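Local structure of mannose-specific lectin CEA chain 1 (Colocasia esculenta, 5D5G) at residues 56-60 and 75-81. The protein binds mannose as a bulb-type lectin, agglutinates rabbit erythrocytes and is insecticidal towards cotton aphids and other hemipteran insects. Numbering follows the deposited sequence.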
# COMPACT_ATOMS: atom_id res chain seq x y z
N THR A 56 7.82 -5.33 10.99
CA THR A 56 8.87 -6.33 10.85
C THR A 56 8.81 -6.94 9.48
O THR A 56 7.83 -6.77 8.76
CB THR A 56 8.70 -7.47 11.82
OG1 THR A 56 7.35 -7.93 11.74
CG2 THR A 56 8.97 -6.98 13.23
N ASP A 57 9.84 -7.70 9.14
CA ASP A 57 9.93 -8.28 7.81
C ASP A 57 9.11 -9.53 7.66
O ASP A 57 9.24 -10.25 6.68
CB ASP A 57 11.39 -8.57 7.47
CG ASP A 57 12.24 -7.33 7.55
OD1 ASP A 57 11.67 -6.24 7.76
OD2 ASP A 57 13.48 -7.46 7.42
N TYR A 58 8.23 -9.80 8.62
CA TYR A 58 7.42 -10.99 8.54
C TYR A 58 5.99 -10.60 8.76
O TYR A 58 5.13 -11.47 8.94
CB TYR A 58 7.86 -12.03 9.58
CG TYR A 58 9.29 -12.49 9.35
CD1 TYR A 58 10.36 -11.72 9.78
CD2 TYR A 58 9.56 -13.68 8.70
CE1 TYR A 58 11.66 -12.12 9.57
CE2 TYR A 58 10.86 -14.09 8.47
CZ TYR A 58 11.91 -13.30 8.92
OH TYR A 58 13.21 -13.69 8.71
N GLY A 59 5.77 -9.29 8.77
CA GLY A 59 4.44 -8.69 8.79
C GLY A 59 3.89 -8.26 10.14
O GLY A 59 2.68 -8.09 10.32
N GLU A 60 4.77 -8.11 11.12
CA GLU A 60 4.26 -7.76 12.43
C GLU A 60 4.47 -6.28 12.66
O GLU A 60 5.48 -5.71 12.22
CB GLU A 60 4.92 -8.59 13.53
CG GLU A 60 3.91 -9.36 14.38
CD GLU A 60 4.59 -10.14 15.49
OE1 GLU A 60 5.84 -10.11 15.57
OE2 GLU A 60 3.87 -10.79 16.28
N ARG A 75 0.96 -10.20 16.01
CA ARG A 75 0.95 -11.64 16.20
C ARG A 75 0.25 -12.30 15.02
O ARG A 75 -0.59 -13.19 15.18
CB ARG A 75 0.33 -12.02 17.56
CG ARG A 75 1.28 -11.80 18.75
CD ARG A 75 0.54 -11.52 20.05
NE ARG A 75 -0.52 -12.49 20.31
CZ ARG A 75 -1.26 -12.51 21.42
NH1 ARG A 75 -1.05 -11.62 22.38
NH2 ARG A 75 -2.21 -13.43 21.57
N ALA A 76 0.60 -11.81 13.83
CA ALA A 76 0.29 -12.45 12.55
C ALA A 76 1.57 -12.32 11.73
O ALA A 76 2.22 -11.27 11.75
CB ALA A 76 -0.86 -11.77 11.87
N GLN A 77 1.95 -13.40 11.05
CA GLN A 77 3.29 -13.47 10.48
C GLN A 77 3.28 -14.16 9.12
O GLN A 77 2.35 -14.91 8.81
CB GLN A 77 4.22 -14.25 11.41
CG GLN A 77 4.25 -13.78 12.86
CD GLN A 77 4.72 -14.86 13.81
OE1 GLN A 77 5.46 -15.77 13.43
NE2 GLN A 77 4.28 -14.77 15.06
N SER A 78 4.32 -13.93 8.34
CA SER A 78 4.49 -14.63 7.07
C SER A 78 5.96 -14.70 6.71
O SER A 78 6.83 -14.61 7.57
CB SER A 78 3.70 -13.95 5.96
OG SER A 78 3.93 -14.60 4.72
N VAL A 79 6.25 -14.85 5.42
CA VAL A 79 7.62 -15.00 4.99
C VAL A 79 8.38 -13.69 5.11
O VAL A 79 7.79 -12.64 5.31
CB VAL A 79 7.67 -15.48 3.54
CG1 VAL A 79 6.68 -16.62 3.34
CG2 VAL A 79 7.37 -14.34 2.60
N LYS A 80 9.70 -13.77 5.00
CA LYS A 80 10.56 -12.59 5.05
C LYS A 80 10.38 -11.73 3.81
O LYS A 80 10.70 -12.15 2.71
CB LYS A 80 12.02 -13.04 5.14
CG LYS A 80 13.02 -11.97 5.54
CD LYS A 80 14.37 -12.21 4.87
CE LYS A 80 15.49 -11.49 5.61
NZ LYS A 80 15.20 -10.02 5.72
N GLY A 81 9.90 -10.50 3.97
CA GLY A 81 9.83 -9.63 2.82
C GLY A 81 9.54 -8.20 3.20
O GLY A 81 9.49 -7.87 4.38
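The carbonyls of Asp57 and Tyr58, neighbours in the turn 56-60, take amide hydrogens from Gly81 and Ser78 of the loop 75-81. Gly81 N donates to Asp57 O over 2.8 Å, nearly straight at 159°. Ser78 N reaches Tyr58 O at 2.7 Å but is more bent, 139°. Each oxygen also receives a CA-H...O contact at 3.1 Å, Asp57 O from Lys80 CA and Tyr58 O from Gln77 CA.

Side chains extend this backbone seam at both ends. With CG anti to its carbonyl carbon, Tyr58 lays one ring face over Lys80 CA, offset toward the rim, while Ser78 O approaches the ring edge in plane, 3.1 Å from CD2. Lys80 CB and CG run beneath CE2, CZ and OH; beyond them the chain lies alongside Asp57, closing a long salt bridge of 3.5 Å between Lys80 NZ and Asp57 OD2. At the far end Glu60, extended beyond CG, brings OE2 to 3.0 Å from Arg75 N, a weak hydrogen bond at 122°.

Within the turn, Thr56 OG1 accepts Glu60 N at 2.7 Å, and Thr56 N donates to Glu60 O, so the ends of the hairpin loop between strands 52-55 and 61-64 are tied together. Asp57 also touches Ser8, and Ala76 packs on the backbone of the other protein chain. The contact thus fastens this hairpin to the connection between strands 70-73 and 84-88 of the bulb-type lectin domain. Its chemistry implies that two backbone hydrogen bonds set the alignment while Tyr58-Lys80 packing supplies much of the buried surface, the long ion pair at the protein surface being probably a modest addition.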